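Local coordinates for protein mariner Mos1 transposase (Drosophila mauritiana, PDB 4MDB) that mediates cut-and-paste transposition of the Mos1 element, its RNase H-like catalytic domain using magnesium or manganese ions to cut and rejoin DNA, at residues K26-R31 and E211-C216; C74-Q79 and Q100-N105; Q178-Y183 and K187-E192. The protein carries 1 engineered substitution. One frame throughout, in Å; residues are numbered along the deposited sequence.

In the fold
Contacts 1 and 2 are buried, whereas contact 3 lies at the surface, and their chemistry follows. In contact 1 the turn leading into strand 32-42 meets the C-terminal helix 209-218 purely through apolar groups. Contact 2 sets helix 96-113 against strand 69-78, mixing an indole edge with a buried amide that needs polar partners. Contact 3 folds a loop back on the following helix, combining ring packing with a helical backbone bond and a weak lysine-hydroxyl bond; its Phe180 also packs on strand 32-42. Contacts 1 and 2 lie on opposite sides of the chain's centre, yet His30 touches Gln79. Contacts 2 and 3 are nested within the loop closed by contact 1.

Contact 1: K26-R31 and E211-C216; sequences KSFLHR and ERWEKC
This is a small, buried, wholly apolar contact between the turn that links helix 6-25 to strand 32-42 and the C-terminal helix 209-218. Trp213 CG stands anti to the carbonyl carbon (chi1 -60°), which sends the indole out from the helix and sets CH2, the far corner of its six-membered ring, against two side chains of the turn. Phe28 CZ lies 3.7 Å from Trp213 CH2, and Leu29 CD2 approaches the same Trp213 CH2 at 4.0 Å. The two rings arrive from opposite directions and meet rim to rim, neither lying over the other's face; their planes are only 21° apart, with centroids of the Phe28 ring and the Trp213 six-membered ring 6.0 Å apart. A long indole suits this place because the backbones are far apart: the closest CA atoms, those of Leu29 and Glu211, are 12.5 Å from each other. In this RNase H-like domain, the contact joins the approach to strand 32-42 with a helix from the chain's end. The turn closes through a 3.0 Å backbone bond from Arg31 N to Phe28 O. Helix 6-25 packs against both partners: Tyr23 on Leu29 and Leu19 on Trp213.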
loop_
_atom_site.group_PDB
_atom_site.type_symbol
_atom_site.label_atom_id
_atom_site.label_comp_id
_atom_site.label_asym_id
_atom_site.label_seq_id
_atom_site.Cartn_x
_atom_site.Cartn_y
_atom_site.Cartn_z
ATOM N N LYS A 26 -21.452 3.301 4.548
ATOM C CA LYS A 26 -21.117 4.251 3.473
ATOM C C LYS A 26 -19.823 3.860 2.848
ATOM O O LYS A 26 -18.845 3.976 3.500
ATOM C CB LYS A 26 -21.026 5.667 3.968
ATOM C CG LYS A 26 -20.816 6.708 2.861
ATOM C CD LYS A 26 -20.492 8.033 3.510
ATOM C CE LYS A 26 -20.328 9.171 2.538
ATOM N NZ LYS A 26 -19.241 10.074 3.077
ATOM N N SER A 27 -19.845 3.329 1.639
ATOM C CA SER A 27 -18.577 2.936 1.019
ATOM C C SER A 27 -17.596 4.063 0.926
ATOM O O SER A 27 -17.960 5.153 0.494
ATOM C CB SER A 27 -18.769 2.340 -0.373
ATOM O OG SER A 27 -17.548 2.001 -0.927
ATOM N N PHE A 28 -16.315 3.813 1.248
ATOM C CA PHE A 28 -15.257 4.824 1.254
ATOM C C PHE A 28 -14.106 4.384 0.401
ATOM O O PHE A 28 -13.008 5.003 0.365
ATOM C CB PHE A 28 -14.775 5.044 2.671
ATOM C CG PHE A 28 -14.362 3.772 3.386
ATOM C CD1 PHE A 28 -15.298 2.999 4.119
ATOM C CD2 PHE A 28 -13.061 3.371 3.374
ATOM C CE1 PHE A 28 -14.928 1.886 4.803
ATOM C CE2 PHE A 28 -12.694 2.194 4.037
ATOM C CZ PHE A 28 -13.611 1.462 4.760
ATOM N N LEU A 29 -14.297 3.308 -0.326
ATOM C CA LEU A 29 -13.171 2.712 -1.013
ATOM C C LEU A 29 -12.521 3.566 -2.106
ATOM O O LEU A 29 -11.310 3.457 -2.387
ATOM C CB LEU A 29 -13.595 1.428 -1.683
ATOM C CG LEU A 29 -14.210 0.374 -0.802
ATOM C CD1 LEU A 29 -14.474 -0.821 -1.683
ATOM C CD2 LEU A 29 -13.392 0.002 0.424
ATOM N N HIS A 30 -13.326 4.456 -2.702
ATOM C CA HIS A 30 -12.849 5.352 -3.727
ATOM C C HIS A 30 -11.959 6.469 -3.186
ATOM O O HIS A 30 -11.283 7.202 -3.982
ATOM C CB HIS A 30 -14.060 5.973 -4.453
ATOM C CG HIS A 30 -14.957 6.754 -3.541
ATOM N ND1 HIS A 30 -15.759 6.151 -2.603
ATOM C CD2 HIS A 30 -15.201 8.082 -3.439
ATOM C CE1 HIS A 30 -16.453 7.076 -1.961
ATOM N NE2 HIS A 30 -16.122 8.265 -2.461
ATOM N N ARG A 31 -11.885 6.616 -1.858
ATOM C CA ARG A 31 -11.003 7.587 -1.259
ATOM C C ARG A 31 -9.726 6.964 -0.689
ATOM O O ARG A 31 -8.923 7.663 -0.096
ATOM C CB ARG A 31 -11.714 8.418 -0.172
ATOM C CG ARG A 31 -12.942 9.054 -0.761
ATOM C CD ARG A 31 -13.557 10.094 0.117
ATOM N NE ARG A 31 -14.278 9.581 1.271
ATOM C CZ ARG A 31 -13.892 9.744 2.530
ATOM N NH1 ARG A 31 -12.795 10.408 2.822
ATOM N NH2 ARG A 31 -14.653 9.267 3.494
ATOM N N GLU A 211 -14.655 -8.154 0.363
ATOM C CA GLU A 211 -14.760 -9.591 0.293
ATOM C C GLU A 211 -13.651 -10.187 1.203
ATOM O O GLU A 211 -13.908 -11.167 1.937
ATOM C CB GLU A 211 -14.635 -10.071 -1.157
ATOM C CG GLU A 211 -13.996 -11.449 -1.299
ATOM C CD GLU A 211 -13.942 -11.930 -2.739
ATOM O OE1 GLU A 211 -14.523 -13.025 -2.980
ATOM O OE2 GLU A 211 -13.313 -11.248 -3.606
ATOM N N ARG A 212 -12.473 -9.570 1.191
ATOM C CA ARG A 212 -11.392 -9.966 2.083
ATOM C C ARG A 212 -11.793 -9.775 3.546
ATOM O O ARG A 212 -11.660 -10.692 4.357
ATOM C CB ARG A 212 -10.124 -9.167 1.776
ATOM C CG ARG A 212 -9.644 -9.293 0.339
ATOM C CD ARG A 212 -8.139 -9.500 0.275
ATOM N NE ARG A 212 -7.732 -10.173 -0.954
ATOM C CZ ARG A 212 -6.930 -11.232 -0.996
ATOM N NH1 ARG A 212 -6.446 -11.744 0.128
ATOM N NH2 ARG A 212 -6.612 -11.780 -2.160
ATOM N N TRP A 213 -12.284 -8.584 3.878
ATOM C CA TRP A 213 -12.722 -8.282 5.268
ATOM C C TRP A 213 -13.728 -9.366 5.719
ATOM O O TRP A 213 -13.606 -9.894 6.846
ATOM C CB TRP A 213 -13.266 -6.898 5.508
ATOM C CG TRP A 213 -12.316 -5.824 5.209
ATOM C CD1 TRP A 213 -10.937 -5.883 5.321
ATOM C CD2 TRP A 213 -12.590 -4.514 4.659
ATOM N NE1 TRP A 213 -10.380 -4.704 4.934
ATOM C CE2 TRP A 213 -11.366 -3.836 4.563
ATOM C CE3 TRP A 213 -13.737 -3.813 4.386
ATOM C CZ2 TRP A 213 -11.283 -2.542 4.092
ATOM C CZ3 TRP A 213 -13.636 -2.547 3.924
ATOM C CH2 TRP A 213 -12.434 -1.930 3.764
ATOM N N GLU A 214 -14.674 -9.688 4.830
ATOM C CA GLU A 214 -15.757 -10.685 5.160
ATOM C C GLU A 214 -15.143 -12.030 5.448
ATOM O O GLU A 214 -15.565 -12.711 6.382
ATOM C CB GLU A 214 -16.772 -10.776 4.017
ATOM C CG GLU A 214 -18.154 -11.082 4.561
ATOM C CD GLU A 214 -19.197 -10.038 4.230
ATOM O OE1 GLU A 214 -19.205 -8.915 4.837
ATOM O OE2 GLU A 214 -20.074 -10.390 3.401
ATOM N N LYS A 215 -14.203 -12.434 4.610
ATOM C CA LYS A 215 -13.528 -13.726 4.783
ATOM C C LYS A 215 -12.764 -13.785 6.094
ATOM O O LYS A 215 -12.752 -14.823 6.783
ATOM C CB LYS A 215 -12.626 -14.040 3.615
ATOM C CG LYS A 215 -13.398 -14.431 2.365
ATOM C CD LYS A 215 -12.427 -14.849 1.308
ATOM C CE LYS A 215 -13.135 -15.282 0.050
ATOM N NZ LYS A 215 -12.049 -15.488 -0.952
ATOM N N CYS A 216 -12.083 -12.691 6.433
ATOM C CA CYS A 216 -11.367 -12.617 7.678
ATOM C C CYS A 216 -12.268 -12.747 8.857
ATOM O O CYS A 216 -11.947 -13.508 9.769
ATOM C CB CYS A 216 -10.555 -11.311 7.731
ATOM S SG CYS A 216 -9.384 -11.339 9.127
#

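Contact 2: C74-Q79 and Q100-N105; sequences CVWWDQ and QQQLIN
Strand 69-78 belongs to the central mixed sheet of the RNase H-like fold, and here it receives helix 96-113 through one glutamine. The side chain of Gln102 points toward the strand and meets Cys74 and Trp76, residues two apart that face the same side of the sheet. The stronger partner of its NE2 is Glu86 OE1; the same Gln102 NE2 also donates to Cys74 SG over 3.5 Å, with an angle of 154° at the hydrogen and the sulfur somewhat out of the amide plane. Sulfur is a soft, modest acceptor, but the two partners together should restrain the rotation of the buried amide. Gln102 OE1 lies 3.6 Å from Trp76 CH2, at the indole edge and near its plane, where polarised C-H groups suit a carbonyl oxygen. The amide and indole planes are 81° apart. Beyond CG the glutamine is extended (chi2 180°): it runs past the indole edge, CB 3.8 Å and CD 3.7 Å from Trp76 CH2, and delivers NE2 to Cys74. The side chains of Trp76 and the magnesium ligand Asp36 are about 7 Å apart, which puts the contact beside the metal site. Leu88 packs on both Cys74 and Gln102; strand 81-87 pairs with strand 69-78 and supplies Glu86, while Leu103 of helix 96-113 packs on Val139 and Leu143 of helix 137-146.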
loop_
_atom_site.group_PDB
_atom_site.type_symbol
_atom_site.label_atom_id
_atom_site.label_comp_id
_atom_site.label_asym_id
_atom_site.label_seq_id
_atom_site.Cartn_x
_atom_site.Cartn_y
_atom_site.Cartn_z
ATOM N N CYS A 74 9.126 1.655 -3.178
ATOM C CA CYS A 74 8.134 2.231 -2.259
ATOM C C CYS A 74 7.069 2.793 -3.172
ATOM O O CYS A 74 7.357 3.687 -3.951
ATOM C CB CYS A 74 8.742 3.325 -1.458
ATOM S SG CYS A 74 10.276 2.835 -0.580
ATOM N N VAL A 75 5.853 2.302 -3.081
ATOM C CA VAL A 75 4.870 2.767 -4.062
ATOM C C VAL A 75 3.542 3.013 -3.379
ATOM O O VAL A 75 3.135 2.278 -2.483
ATOM C CB VAL A 75 4.731 1.717 -5.222
ATOM C CG1 VAL A 75 4.386 0.330 -4.670
ATOM C CG2 VAL A 75 3.655 2.060 -6.208
ATOM N N TRP A 76 2.818 3.958 -3.940
ATOM C CA TRP A 76 1.490 4.373 -3.461
ATOM C C TRP A 76 0.541 4.477 -4.640
ATOM O O TRP A 76 0.922 4.958 -5.681
ATOM C CB TRP A 76 1.501 5.676 -2.674
ATOM C CG TRP A 76 2.369 5.655 -1.485
ATOM C CD1 TRP A 76 1.994 5.325 -0.210
ATOM C CD2 TRP A 76 3.796 5.828 -1.435
ATOM N NE1 TRP A 76 3.078 5.339 0.642
ATOM C CE2 TRP A 76 4.184 5.687 -0.098
ATOM C CE3 TRP A 76 4.775 6.192 -2.397
ATOM C CZ2 TRP A 76 5.523 5.794 0.306
ATOM C CZ3 TRP A 76 6.102 6.280 -1.993
ATOM C CH2 TRP A 76 6.440 6.091 -0.660
ATOM N N TRP A 77 -0.699 4.040 -4.428
ATOM C CA TRP A 77 -1.663 3.883 -5.505
ATOM C C TRP A 77 -3.080 3.911 -5.025
ATOM O O TRP A 77 -3.328 3.805 -3.829
ATOM C CB TRP A 77 -1.385 2.645 -6.307
ATOM C CG TRP A 77 -1.472 1.333 -5.521
ATOM C CD1 TRP A 77 -0.573 0.890 -4.613
ATOM C CD2 TRP A 77 -2.504 0.336 -5.590
ATOM N NE1 TRP A 77 -0.962 -0.342 -4.126
ATOM C CE2 TRP A 77 -2.125 -0.721 -4.724
ATOM C CE3 TRP A 77 -3.668 0.197 -6.325
ATOM C CZ2 TRP A 77 -2.935 -1.869 -4.553
ATOM C CZ3 TRP A 77 -4.422 -0.935 -6.212
ATOM C CH2 TRP A 77 -4.063 -1.971 -5.322
ATOM N N ASP A 78 -4.021 4.094 -5.950
ATOM C CA ASP A 78 -5.424 4.043 -5.660
ATOM C C ASP A 78 -6.165 3.359 -6.798
ATOM O O ASP A 78 -5.553 2.704 -7.633
ATOM C CB ASP A 78 -5.930 5.440 -5.302
ATOM C CG ASP A 78 -6.011 6.386 -6.554
ATOM O OD1 ASP A 78 -5.690 5.930 -7.652
ATOM O OD2 ASP A 78 -6.577 7.494 -6.416
ATOM N N GLN A 79 -7.492 3.456 -6.815
ATOM C CA GLN A 79 -8.264 2.671 -7.734
ATOM C C GLN A 79 -8.066 3.179 -9.159
ATOM O O GLN A 79 -8.510 2.472 -10.076
ATOM C CB GLN A 79 -9.758 2.736 -7.371
ATOM C CG GLN A 79 -10.312 4.108 -7.465
ATOM C CD GLN A 79 -11.814 4.098 -7.337
ATOM O OE1 GLN A 79 -12.341 3.573 -6.367
ATOM N NE2 GLN A 79 -12.502 4.701 -8.292
ATOM N N GLN A 100 8.782 10.296 6.099
ATOM C CA GLN A 100 8.142 11.595 6.229
ATOM C C GLN A 100 8.255 12.355 4.934
ATOM O O GLN A 100 7.267 12.889 4.434
ATOM C CB GLN A 100 8.805 12.358 7.392
ATOM C CG GLN A 100 8.470 13.804 7.600
ATOM C CD GLN A 100 8.974 14.194 8.980
ATOM O OE1 GLN A 100 10.157 14.018 9.312
ATOM N NE2 GLN A 100 8.072 14.606 9.814
ATOM N N GLN A 101 9.449 12.371 4.346
ATOM C CA GLN A 101 9.668 13.028 3.077
ATOM C C GLN A 101 8.901 12.393 1.898
ATOM O O GLN A 101 8.385 13.078 1.032
ATOM C CB GLN A 101 11.166 13.123 2.769
ATOM C CG GLN A 101 11.446 14.125 1.705
ATOM C CD GLN A 101 10.834 15.518 2.053
ATOM O OE1 GLN A 101 10.996 16.049 3.169
ATOM N NE2 GLN A 101 10.069 16.053 1.121
ATOM N N GLN A 102 8.816 11.065 1.904
ATOM C CA GLN A 102 7.991 10.400 0.969
ATOM C C GLN A 102 6.512 10.826 1.025
ATOM O O GLN A 102 5.916 10.948 -0.028
ATOM C CB GLN A 102 8.136 8.900 1.189
ATOM C CG GLN A 102 9.502 8.389 0.662
ATOM C CD GLN A 102 9.667 6.915 0.877
ATOM O OE1 GLN A 102 9.098 6.360 1.818
ATOM N NE2 GLN A 102 10.432 6.259 0.022
ATOM N N LEU A 103 5.958 10.916 2.206
ATOM C CA LEU A 103 4.554 11.291 2.352
ATOM C C LEU A 103 4.347 12.686 1.815
ATOM O O LEU A 103 3.351 12.948 1.154
ATOM C CB LEU A 103 4.077 11.187 3.765
ATOM C CG LEU A 103 4.065 9.812 4.455
ATOM C CD1 LEU A 103 3.634 9.965 5.866
ATOM C CD2 LEU A 103 3.103 8.911 3.723
ATOM N N ILE A 104 5.293 13.581 2.147
ATOM C CA ILE A 104 5.215 14.949 1.593
ATOM C C ILE A 104 5.282 14.974 0.065
ATOM O O ILE A 104 4.509 15.668 -0.583
ATOM C CB ILE A 104 6.250 15.851 2.263
ATOM C CG1 ILE A 104 5.843 16.093 3.717
ATOM C CG2 ILE A 104 6.443 17.159 1.476
ATOM C CD1 ILE A 104 6.973 16.566 4.628
ATOM N N ASN A 105 6.169 14.204 -0.558
ATOM C CA ASN A 105 6.243 14.116 -1.984
ATOM C C ASN A 105 5.003 13.459 -2.604
ATOM O O ASN A 105 4.544 13.832 -3.624
ATOM C CB ASN A 105 7.484 13.332 -2.362
ATOM C CG ASN A 105 8.740 14.042 -1.926
ATOM O OD1 ASN A 105 8.685 15.217 -1.695
ATOM N ND2 ASN A 105 9.871 13.339 -1.804
#

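Contact 3: Q178-Y183 and K187-E192; sequences QRFDSY and KKWLDE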
loop_
_atom_site.group_PDB
_atom_site.type_symbol
_atom_site.label_atom_id
_atom_site.label_comp_id
_atom_site.label_asym_id
_atom_site.label_seq_id
_atom_site.Cartn_x
_atom_site.Cartn_y
_atom_site.Cartn_z
ATOM N N GLN A 178 12.691 -11.450 -14.841
ATOM C CA GLN A 178 13.663 -10.400 -15.126
ATOM C C GLN A 178 14.999 -10.698 -14.480
ATOM O O GLN A 178 15.037 -11.323 -13.442
ATOM C CB GLN A 178 13.153 -9.025 -14.652
ATOM C CG GLN A 178 11.880 -8.604 -15.368
ATOM C CD GLN A 178 12.067 -8.449 -16.889
ATOM O OE1 GLN A 178 13.088 -7.907 -17.387
ATOM N NE2 GLN A 178 11.089 -8.900 -17.625
ATOM N N ARG A 179 16.097 -10.286 -15.140
ATOM C CA ARG A 179 17.426 -10.244 -14.527
ATOM C C ARG A 179 18.004 -8.856 -14.749
ATOM O O ARG A 179 18.717 -8.533 -15.754
ATOM C CB ARG A 179 18.337 -11.341 -15.075
ATOM C CG ARG A 179 17.819 -12.754 -14.826
ATOM C CD ARG A 179 17.858 -13.119 -13.329
ATOM N NE ARG A 179 17.532 -14.537 -13.093
ATOM C CZ ARG A 179 16.305 -15.029 -12.904
ATOM N NH1 ARG A 179 15.243 -14.233 -12.891
ATOM N NH2 ARG A 179 16.129 -16.339 -12.735
ATOM N N PHE A 180 17.680 -8.012 -13.796
ATOM C CA PHE A 180 18.040 -6.627 -13.868
ATOM C C PHE A 180 19.545 -6.376 -13.709
ATOM O O PHE A 180 20.259 -7.071 -12.981
ATOM C CB PHE A 180 17.237 -5.820 -12.863
ATOM C CG PHE A 180 15.760 -5.765 -13.176
ATOM C CD1 PHE A 180 15.286 -5.304 -14.402
ATOM C CD2 PHE A 180 14.834 -6.158 -12.218
ATOM C CE1 PHE A 180 13.942 -5.230 -14.658
ATOM C CE2 PHE A 180 13.484 -6.073 -12.478
ATOM C CZ PHE A 180 13.026 -5.642 -13.695
ATOM N N ASP A 181 19.979 -5.368 -14.455
ATOM C CA ASP A 181 21.377 -5.042 -14.636
ATOM C C ASP A 181 21.679 -3.816 -13.840
ATOM O O ASP A 181 22.725 -3.702 -13.237
ATOM C CB ASP A 181 21.621 -4.749 -16.126
ATOM C CG ASP A 181 23.028 -5.065 -16.566
ATOM O OD1 ASP A 181 23.607 -6.070 -16.090
ATOM O OD2 ASP A 181 23.538 -4.316 -17.424
ATOM N N SER A 182 20.749 -2.876 -13.867
ATOM C CA SER A 182 20.985 -1.566 -13.302
ATOM C C SER A 182 19.774 -1.075 -12.525
ATOM O O SER A 182 18.620 -1.472 -12.761
ATOM C CB SER A 182 21.323 -0.560 -14.412
ATOM O OG SER A 182 20.215 -0.311 -15.283
ATOM N N TYR A 183 20.048 -0.192 -11.598
ATOM C CA TYR A 183 18.995 0.459 -10.904
ATOM C C TYR A 183 18.003 1.049 -11.967
ATOM O O TYR A 183 16.773 0.952 -11.798
ATOM C CB TYR A 183 19.607 1.453 -9.899
ATOM C CG TYR A 183 18.639 2.445 -9.407
ATOM C CD1 TYR A 183 18.179 3.445 -10.263
ATOM C CD2 TYR A 183 18.158 2.408 -8.094
ATOM C CE1 TYR A 183 17.265 4.389 -9.836
ATOM C CE2 TYR A 183 17.263 3.372 -7.649
ATOM C CZ TYR A 183 16.801 4.341 -8.531
ATOM O OH TYR A 183 15.892 5.313 -8.163
ATOM N N LYS A 187 13.724 0.846 -12.862
ATOM C CA LYS A 187 12.833 1.988 -13.001
ATOM C C LYS A 187 12.028 1.963 -14.330
ATOM O O LYS A 187 10.795 2.149 -14.345
ATOM C CB LYS A 187 13.678 3.259 -12.873
ATOM C CG LYS A 187 12.971 4.471 -12.282
ATOM C CD LYS A 187 13.995 5.481 -11.752
ATOM C CE LYS A 187 13.371 6.673 -11.008
ATOM N NZ LYS A 187 12.990 6.348 -9.604
ATOM N N LYS A 188 12.700 1.716 -15.456
ATOM C CA LYS A 188 11.976 1.555 -16.707
ATOM C C LYS A 188 11.008 0.365 -16.728
ATOM O O LYS A 188 9.880 0.460 -17.230
ATOM C CB LYS A 188 12.926 1.360 -17.899
ATOM C CG LYS A 188 12.155 1.423 -19.233
ATOM C CD LYS A 188 11.956 2.888 -19.655
ATOM C CE LYS A 188 10.573 3.154 -20.238
ATOM N NZ LYS A 188 10.347 2.465 -21.551
ATOM N N TRP A 189 11.457 -0.778 -16.237
ATOM C CA TRP A 189 10.563 -1.916 -16.184
ATOM C C TRP A 189 9.305 -1.531 -15.363
ATOM O O TRP A 189 8.165 -1.785 -15.793
ATOM C CB TRP A 189 11.255 -3.129 -15.569
ATOM C CG TRP A 189 10.424 -4.284 -15.638
ATOM C CD1 TRP A 189 10.283 -5.123 -16.687
ATOM C CD2 TRP A 189 9.539 -4.764 -14.613
ATOM N NE1 TRP A 189 9.371 -6.084 -16.394
ATOM C CE2 TRP A 189 8.889 -5.881 -15.126
ATOM C CE3 TRP A 189 9.202 -4.319 -13.342
ATOM C CZ2 TRP A 189 7.953 -6.594 -14.397
ATOM C CZ3 TRP A 189 8.226 -5.037 -12.629
ATOM C CH2 TRP A 189 7.641 -6.119 -13.137
ATOM N N LEU A 190 9.521 -0.858 -14.236
ATOM C CA LEU A 190 8.324 -0.473 -13.409
ATOM C C LEU A 190 7.453 0.545 -14.096
ATOM O O LEU A 190 6.247 0.412 -14.090
ATOM C CB LEU A 190 8.733 0.021 -12.020
ATOM C CG LEU A 190 9.396 -0.938 -11.076
ATOM C CD1 LEU A 190 10.104 -0.159 -10.034
ATOM C CD2 LEU A 190 8.389 -1.862 -10.436
ATOM N N ASP A 191 8.047 1.588 -14.679
ATOM C CA ASP A 191 7.271 2.548 -15.484
ATOM C C ASP A 191 6.408 1.869 -16.493
ATOM O O ASP A 191 5.203 2.128 -16.550
ATOM C CB ASP A 191 8.178 3.579 -16.182
ATOM C CG ASP A 191 8.775 4.556 -15.221
ATOM O OD1 ASP A 191 8.214 4.737 -14.103
ATOM O OD2 ASP A 191 9.838 5.142 -15.561
ATOM N N GLU A 192 6.973 0.961 -17.268
ATOM C CA GLU A 192 6.199 0.260 -18.300
ATOM C C GLU A 192 5.117 -0.674 -17.736
ATOM O O GLU A 192 4.022 -0.756 -18.259
ATOM C CB GLU A 192 7.065 -0.597 -19.246
ATOM C CG GLU A 192 8.017 0.113 -20.184
ATOM C CD GLU A 192 8.742 -0.877 -21.098
ATOM O OE1 GLU A 192 8.058 -1.742 -21.713
ATOM O OE2 GLU A 192 9.993 -0.800 -21.197
#
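The chain from Gln178 to Tyr183 runs as an irregular loop into helix 183-196, whose first turn is joined by the bond from Lys187 N to Tyr183 O, 3.2 Å long. Ser182 occupies the N-cap position, where a small hydroxyl side chain suits the capping of a backbone N early in the helix. Further along the helix, Trp189 offers one face of its indole to the loop, and two side chains share that face. Phe180 comes edge-on, its CZ 3.5 Å from Trp189 CG, in an offset edge-to-face arrangement with the planes at 65°. Beside it, Gln178 CG makes a CH-pi contact, 4.0 Å from the centroid of the Trp189 five-membered ring. The glutamine is bent at chi2 (-62°), which brings its amide over the NE1-CD1 rim of the same face, with Gln178 NE2 3.5 Å from Trp189 NE1 and the planes 34° apart. A broad aromatic face is well suited to receiving both an apolar ring edge and an aliphatic chain. At the other end of the contact, Tyr183 and Lys187 lie side by side, pointing the same way; the hydroxyl is held chiefly by Leu87 O, and Lys187 NZ adds only a weak bond, 3.4 Å to Tyr183 OH. The side chains of Trp189 and His173, a residue important for base-specific DNA binding, are about 9 Å apart. Trp193 stacks on Trp189, Met171 and Leu175 of helix 162-175 pack on it, and Phe180 reaches Ile40 and Phe42 of strand 32-42.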